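Local coordinates for protein putative glucoamylase (Bacteroides fragilis NCTC 9343, PDB 3EU8) that is a putative glucoamylase of the six-hairpin glycosidase clan, probably a glycoside hydrolase that acts on glucose-containing carbohydrate, at residues 164-167 / 168-171; 291-294 / 295-299. One frame throughout, in Å; residues are numbered along the deposited sequence.

Interaction 1 (164-167 / 168-171); sequences DKLW and REVD. With EDO (1,2-ethanediol), chain S.
K165 lies against two side chains of the following turn, its CG 3.6 Å from NH2 of R168 and its ammonium group reaching the carboxylate of E169. These are i to i+3 and i to i+4 neighbours on the last turn of helix 154-169, where two salt bridges of i, i+4 spacing run side by side. In the first, K165 NZ donates to E169 OE2 at 3.0 Å, arriving on the syn side and 23° out of the carboxylate plane; the bend at chi4 (-82°) turns the ammonium group that way. R104 forms a further salt bridge with E169 through OE1, so the carboxylate is shared between two cations. The second pair is longer, D164 OD2 standing 3.5 Å from R168 NE near the guanidinium plane, with the two flat groups 42° apart. A water reinforces it, donating to D164 OD2 and accepting from R168 NH2. On the buried side, L166 packs on helix 85-101, while W167 leans on helices 132-149 and 206-214 and gives its NE1 hydrogen to D416. The helical backbone bonding ends here: R168 N to D164 O is 2.8 Å, but V170 N reaches W167 O, three residues back, in a weak bond of 3.4 Å. An ethanediol, probably from the crystallisation liquor, takes an N-H from R168 NH2 in the guanidinium plane, its O1 3.2 Å from that nitrogen.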
ATOM      1  N   ASP A 164       4.187  19.774   4.820  1.00 20.93           N
ATOM      2  CA  ASP A 164       2.914  20.325   5.286  1.00 23.71           C
ATOM      3  C   ASP A 164       2.263  21.237   4.221  1.00 23.86           C
ATOM      4  O   ASP A 164       1.042  21.213   4.040  1.00 22.15           O
ATOM      5  CB  ASP A 164       3.076  21.043   6.622  1.00 23.60           C
ATOM      6  CG  ASP A 164       1.726  21.450   7.263  1.00 26.64           C
ATOM      7  OD1 ASP A 164       0.971  20.552   7.704  1.00 22.63           O
ATOM      8  OD2 ASP A 164       1.444  22.683   7.300  1.00 28.73           O
ATOM      9  N   LYS A 165       3.079  22.001   3.504  1.00 22.86           N
ATOM     10  CA  LYS A 165       2.578  22.824   2.387  1.00 24.79           C
ATOM     11  C   LYS A 165       2.005  21.954   1.252  1.00 24.14           C
ATOM     12  O   LYS A 165       0.943  22.252   0.756  1.00 23.01           O
ATOM     13  CB  LYS A 165       3.682  23.749   1.823  1.00 25.95           C
ATOM     14  CG  LYS A 165       3.156  24.856   0.907  1.00 27.70           C
ATOM     15  CD  LYS A 165       4.264  25.828   0.574  1.00 30.13           C
ATOM     16  CE  LYS A 165       3.897  26.762  -0.592  1.00 32.18           C
ATOM     17  NZ  LYS A 165       4.127  26.115  -1.938  1.00 28.97           N
ATOM     18  N   LEU A 166       2.708  20.890   0.844  1.00 23.75           N
ATOM     19  CA  LEU A 166       2.137  19.923  -0.146  1.00 21.30           C
ATOM     20  C   LEU A 166       0.811  19.351   0.311  1.00 20.37           C
ATOM     21  O   LEU A 166      -0.150  19.324  -0.448  1.00 21.32           O
ATOM     22  CB  LEU A 166       3.100  18.773  -0.473  1.00 19.30           C
ATOM     23  CG  LEU A 166       4.411  19.146  -1.189  1.00 23.08           C
ATOM     24  CD1 LEU A 166       5.400  17.938  -1.150  1.00 22.93           C
ATOM     25  CD2 LEU A 166       4.183  19.741  -2.600  1.00 18.55           C
ATOM     26  N   TRP A 167       0.764  18.903   1.559  1.00 21.36           N
ATOM     27  CA  TRP A 167      -0.472  18.448   2.193  1.00 19.18           C
ATOM     28  C   TRP A 167      -1.594  19.485   2.129  1.00 21.04           C
ATOM     29  O   TRP A 167      -2.732  19.185   1.768  1.00 21.78           O
ATOM     30  CB  TRP A 167      -0.148  18.107   3.633  1.00 18.83           C
ATOM     31  CG  TRP A 167      -1.298  17.936   4.623  1.00 19.20           C
ATOM     32  CD1 TRP A 167      -1.428  18.588   5.833  1.00 23.03           C
ATOM     33  CD2 TRP A 167      -2.399  17.011   4.558  1.00 20.93           C
ATOM     34  NE1 TRP A 167      -2.531  18.139   6.494  1.00 21.75           N
ATOM     35  CE2 TRP A 167      -3.166  17.194   5.730  1.00 21.50           C
ATOM     36  CE3 TRP A 167      -2.823  16.063   3.616  1.00 24.01           C
ATOM     37  CZ2 TRP A 167      -4.337  16.455   5.993  1.00 22.19           C
ATOM     38  CZ3 TRP A 167      -3.945  15.310   3.886  1.00 16.66           C
ATOM     39  CH2 TRP A 167      -4.719  15.537   5.055  1.00 22.16           C
ATOM     40  N   ARG A 168      -1.283  20.718   2.486  1.00 22.15           N
ATOM     41  CA  ARG A 168      -2.286  21.780   2.434  1.00 21.30           C
ATOM     42  C   ARG A 168      -2.850  22.069   1.053  1.00 21.84           C
ATOM     43  O   ARG A 168      -3.992  22.487   0.932  1.00 20.63           O
ATOM     44  CB  ARG A 168      -1.728  23.069   3.004  1.00 23.95           C
ATOM     45  CG  ARG A 168      -1.505  23.029   4.502  1.00 23.30           C
ATOM     46  CD  ARG A 168      -1.208  24.398   5.041  1.00 27.96           C
ATOM     47  NE  ARG A 168       0.154  24.821   4.806  1.00 25.67           N
ATOM     48  CZ  ARG A 168       0.577  25.880   4.112  1.00 29.25           C
ATOM     49  NH1 ARG A 168      -0.232  26.707   3.456  1.00 24.01           N
ATOM     50  NH2 ARG A 168       1.890  26.101   4.070  1.00 26.85           N
ATOM     51  N   GLU A 169      -2.027  21.878   0.027  1.00 23.38           N
ATOM     52  CA  GLU A 169      -2.394  22.152  -1.363  1.00 22.34           C
ATOM     53  C   GLU A 169      -3.308  21.146  -1.999  1.00 22.41           C
ATOM     54  O   GLU A 169      -3.864  21.442  -3.037  1.00 24.81           O
ATOM     55  CB  GLU A 169      -1.105  22.327  -2.220  1.00 22.42           C
ATOM     56  CG  GLU A 169      -0.407  23.618  -1.875  1.00 19.18           C
ATOM     57  CD  GLU A 169       1.016  23.754  -2.354  1.00 25.64           C
ATOM     58  OE1 GLU A 169       1.706  22.756  -2.610  1.00 27.94           O
ATOM     59  OE2 GLU A 169       1.472  24.906  -2.425  1.00 27.10           O
ATOM     60  N   VAL A 170      -3.452  19.954  -1.427  1.00 22.44           N
ATOM     61  CA  VAL A 170      -4.308  18.967  -2.030  1.00 21.98           C
ATOM     62  C   VAL A 170      -5.777  19.399  -1.898  1.00 22.45           C
ATOM     63  O   VAL A 170      -6.280  19.558  -0.788  1.00 24.20           O
ATOM     64  CB  VAL A 170      -4.109  17.536  -1.447  1.00 24.48           C
ATOM     65  CG1 VAL A 170      -5.032  16.535  -2.136  1.00 17.68           C
ATOM     66  CG2 VAL A 170      -2.653  17.094  -1.541  1.00 17.42           C
ATOM     67  N   ASP A 171      -6.465  19.549  -3.030  1.00 21.47           N
ATOM     68  CA  ASP A 171      -7.856  20.040  -3.017  1.00 24.44           C
ATOM     69  C   ASP A 171      -8.843  18.876  -3.086  1.00 23.36           C
ATOM     70  O   ASP A 171      -9.389  18.579  -4.153  1.00 25.34           O
ATOM     71  CB  ASP A 171      -8.067  21.027  -4.181  1.00 24.51           C
ATOM     72  CG  ASP A 171      -9.379  21.808  -4.068  1.00 23.30           C
ATOM     73  OD1 ASP A 171     -10.244  21.401  -3.301  1.00 26.15           O
ATOM     74  OD2 ASP A 171      -9.545  22.845  -4.734  1.00 30.81           O
TER
HETATM   75  C1  EDO S 460       2.195  29.702   1.763  1.00 42.37           C
HETATM   76  O1  EDO S 460       2.818  28.941   2.803  1.00 49.88           O
HETATM   77  C2  EDO S 460       0.954  28.964   1.281  1.00 49.41           C
HETATM   78  O2  EDO S 460       0.549  29.349  -0.038  1.00 45.34           O
HETATM   79  O   HOH W   1       3.330  24.629   6.293  1.00 30.43           O
HETATM   80  O   HOH W   2       4.903  23.588  -2.291  1.00 23.54           O
HETATM   81  O   HOH W   3      -5.298  18.886   1.802  1.00 11.55           O

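Interaction 2 (291-294 / 295-299); sequences VNRE and YCIRN
R293 and I297, one helical turn apart, make the main side-chain contact here, a van der Waals contact with no hydrogen bond between the side chains. The CD1 methyl of I297 sits over the centre of one guanidinium face, 3.5 Å above its plane, with R293 CZ 3.6 Å from CD1. R293 runs extended from CG to NE before chi4 (-88°) swings the guanidinium broadside to the methyl; the N-H groups radiate in the guanidinium plane, roughly at right angles to the methyl's approach, and keep their hydrogen-bonding directions clear of it. CG1 of I297 rests 3.3 Å from R293 O, so I297 meets both the backbone carbonyl and the guanidinium of R293. Separately, on the buried side, C296 SG lies 4.2 Å from N292 OD1, a loose contact.

The backbone bonds form an unbroken i, i+4 series. Y295 N bonds to V291 O, C296 N to N292 O, I297 N to R293 O at 3.0 Å and R298 N to E294 O at 2.9 Å; N299 N continues it to Y295 O.

Polar side chains tie the turn to its surroundings. N292 OD1 accepts from L313 N, Y295 OH is hydrogen-bonded to D332, and the R298 guanidinium forms a salt bridge with E242. N299 then takes a positive phi (54°), leaving the helical conformation at the C-terminal end of alpha-helix 281-298, where V291 and E294 pack on I244 of strand 244-248.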
ATOM      1  N   VAL A 291      -9.542 -15.883   5.115  1.00 19.61           N
ATOM      2  CA  VAL A 291     -10.315 -16.353   3.943  1.00 19.83           C
ATOM      3  C   VAL A 291      -9.374 -16.702   2.774  1.00 21.16           C
ATOM      4  O   VAL A 291      -9.543 -17.712   2.089  1.00 20.47           O
ATOM      5  CB  VAL A 291     -11.284 -15.257   3.450  1.00 21.17           C
ATOM      6  CG1 VAL A 291     -11.805 -15.535   2.051  1.00 22.31           C
ATOM      7  CG2 VAL A 291     -12.383 -15.069   4.430  1.00 14.66           C
ATOM      8  N   ASN A 292      -8.390 -15.833   2.564  1.00 21.90           N
ATOM      9  CA  ASN A 292      -7.387 -16.000   1.536  1.00 22.96           C
ATOM     10  C   ASN A 292      -6.580 -17.272   1.820  1.00 23.24           C
ATOM     11  O   ASN A 292      -6.428 -18.131   0.952  1.00 24.63           O
ATOM     12  CB  ASN A 292      -6.458 -14.757   1.507  1.00 21.66           C
ATOM     13  CG  ASN A 292      -5.720 -14.588   0.175  1.00 22.60           C
ATOM     14  OD1 ASN A 292      -4.748 -15.270  -0.091  1.00 20.31           O
ATOM     15  ND2 ASN A 292      -6.183 -13.657  -0.651  1.00 24.46           N
ATOM     16  N   ARG A 293      -6.068 -17.379   3.043  1.00 22.70           N
ATOM     17  CA  ARG A 293      -5.312 -18.547   3.475  1.00 21.71           C
ATOM     18  C   ARG A 293      -6.128 -19.830   3.314  1.00 21.94           C
ATOM     19  O   ARG A 293      -5.626 -20.842   2.821  1.00 22.98           O
ATOM     20  CB  ARG A 293      -4.937 -18.358   4.919  1.00 21.61           C
ATOM     21  CG  ARG A 293      -4.251 -19.517   5.533  1.00 23.24           C
ATOM     22  CD  ARG A 293      -3.890 -19.198   6.958  1.00 23.65           C
ATOM     23  NE  ARG A 293      -3.211 -20.341   7.567  1.00 22.29           N
ATOM     24  CZ  ARG A 293      -3.809 -21.363   8.184  1.00 26.05           C
ATOM     25  NH1 ARG A 293      -5.128 -21.460   8.286  1.00 23.02           N
ATOM     26  NH2 ARG A 293      -3.059 -22.330   8.679  1.00 26.90           N
ATOM     27  N   GLU A 294      -7.388 -19.775   3.725  1.00 23.01           N
ATOM     28  CA  GLU A 294      -8.242 -20.931   3.674  1.00 21.39           C
ATOM     29  C   GLU A 294      -8.477 -21.395   2.246  1.00 21.03           C
ATOM     30  O   GLU A 294      -8.407 -22.597   1.981  1.00 22.15           O
ATOM     31  CB  GLU A 294      -9.571 -20.679   4.368  1.00 23.03           C
ATOM     32  CG  GLU A 294     -10.276 -21.966   4.767  1.00 28.16           C
ATOM     33  CD  GLU A 294      -9.516 -22.789   5.830  1.00 31.28           C
ATOM     34  OE1 GLU A 294      -8.715 -22.225   6.622  1.00 30.80           O
ATOM     35  OE2 GLU A 294      -9.709 -24.020   5.858  1.00 41.97           O
ATOM     36  N   TYR A 295      -8.743 -20.470   1.329  1.00 19.36           N
ATOM     37  CA  TYR A 295      -8.954 -20.852  -0.076  1.00 21.02           C
ATOM     38  C   TYR A 295      -7.730 -21.582  -0.637  1.00 23.12           C
ATOM     39  O   TYR A 295      -7.875 -22.571  -1.337  1.00 22.53           O
ATOM     40  CB  TYR A 295      -9.314 -19.652  -0.945  1.00 21.55           C
ATOM     41  CG  TYR A 295      -9.252 -19.988  -2.407  1.00 22.93           C
ATOM     42  CD1 TYR A 295      -8.052 -19.917  -3.108  1.00 22.46           C
ATOM     43  CD2 TYR A 295     -10.381 -20.429  -3.084  1.00 18.34           C
ATOM     44  CE1 TYR A 295      -7.985 -20.288  -4.440  1.00 26.44           C
ATOM     45  CE2 TYR A 295     -10.316 -20.766  -4.400  1.00 17.99           C
ATOM     46  CZ  TYR A 295      -9.141 -20.700  -5.077  1.00 21.04           C
ATOM     47  OH  TYR A 295      -9.112 -21.083  -6.406  1.00 21.05           O
ATOM     48  N   CYS A 296      -6.537 -21.100  -0.289  1.00 24.29           N
ATOM     49  CA  CYS A 296      -5.275 -21.673  -0.768  1.00 24.32           C
ATOM     50  C   CYS A 296      -5.001 -23.060  -0.177  1.00 23.35           C
ATOM     51  O   CYS A 296      -4.477 -23.918  -0.868  1.00 25.52           O
ATOM     52  CB  CYS A 296      -4.092 -20.734  -0.448  1.00 23.41           C
ATOM     53  SG  CYS A 296      -4.091 -19.203  -1.377  1.00 22.37           S
ATOM     54  N   ILE A 297      -5.353 -23.266   1.085  1.00 24.15           N
ATOM     55  CA  ILE A 297      -5.240 -24.566   1.719  1.00 24.30           C
ATOM     56  C   ILE A 297      -6.241 -25.589   1.099  1.00 25.44           C
ATOM     57  O   ILE A 297      -5.928 -26.787   0.891  1.00 26.39           O
ATOM     58  CB  ILE A 297      -5.467 -24.448   3.271  1.00 24.94           C
ATOM     59  CG1 ILE A 297      -4.325 -23.669   3.936  1.00 25.30           C
ATOM     60  CG2 ILE A 297      -5.566 -25.849   3.919  1.00 23.45           C
ATOM     61  CD1 ILE A 297      -4.434 -23.604   5.472  1.00 22.32           C
ATOM     62  N   ARG A 298      -7.445 -25.120   0.810  1.00 22.91           N
ATOM     63  CA  ARG A 298      -8.431 -25.969   0.169  1.00 21.41           C
ATOM     64  C   ARG A 298      -7.951 -26.303  -1.272  1.00 21.43           C
ATOM     65  O   ARG A 298      -8.070 -27.423  -1.704  1.00 20.79           O
ATOM     66  CB  ARG A 298      -9.796 -25.278   0.218  1.00 20.66           C
ATOM     67  CG  ARG A 298     -10.974 -26.125  -0.311  1.00 23.87           C
ATOM     68  CD  ARG A 298     -12.267 -25.490   0.056  1.00 19.54           C
ATOM     69  NE  ARG A 298     -12.463 -24.262  -0.692  1.00 22.20           N
ATOM     70  CZ  ARG A 298     -12.997 -24.205  -1.907  1.00 22.67           C
ATOM     71  NH1 ARG A 298     -13.347 -25.308  -2.549  1.00 27.84           N
ATOM     72  NH2 ARG A 298     -13.156 -23.031  -2.507  1.00 24.91           N
ATOM     73  N   ASN A 299      -7.422 -25.323  -1.998  1.00 19.82           N
ATOM     74  CA  ASN A 299      -6.771 -25.560  -3.291  1.00 21.53           C
ATOM     75  C   ASN A 299      -7.641 -26.330  -4.293  1.00 20.79           C
ATOM     76  O   ASN A 299      -7.201 -27.351  -4.865  1.00 21.27           O
ATOM     77  CB  ASN A 299      -5.392 -26.256  -3.079  1.00 19.67           C
ATOM     78  CG  ASN A 299      -4.509 -26.249  -4.319  1.00 21.03           C
ATOM     79  OD1 ASN A 299      -4.745 -25.499  -5.267  1.00 20.46           O
ATOM     80  ND2 ASN A 299      -3.470 -27.086  -4.315  1.00 15.44           N
TER

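How the interactions relate
Interactions 1 and 2 occupy the last turns of two separate helices, 154-169 and 281-298, on opposite sides of the chain's centre. Their centres are 42 Å apart and their nearest atoms about 29 Å, so they do not touch; along the chain, 164-171 is complete before 291-299 begins. Their centres lie about 21 and 22 Å from the centre of the chain, respectively, each contact with one side buried and another at the surface. Backbone bonds join the turns in both; the side chains add paired charges in interaction 1 and a methyl over a guanidinium face in interaction 2. Neither includes S11 or T14 of the potassium site, and no catalytic residue is identified in either.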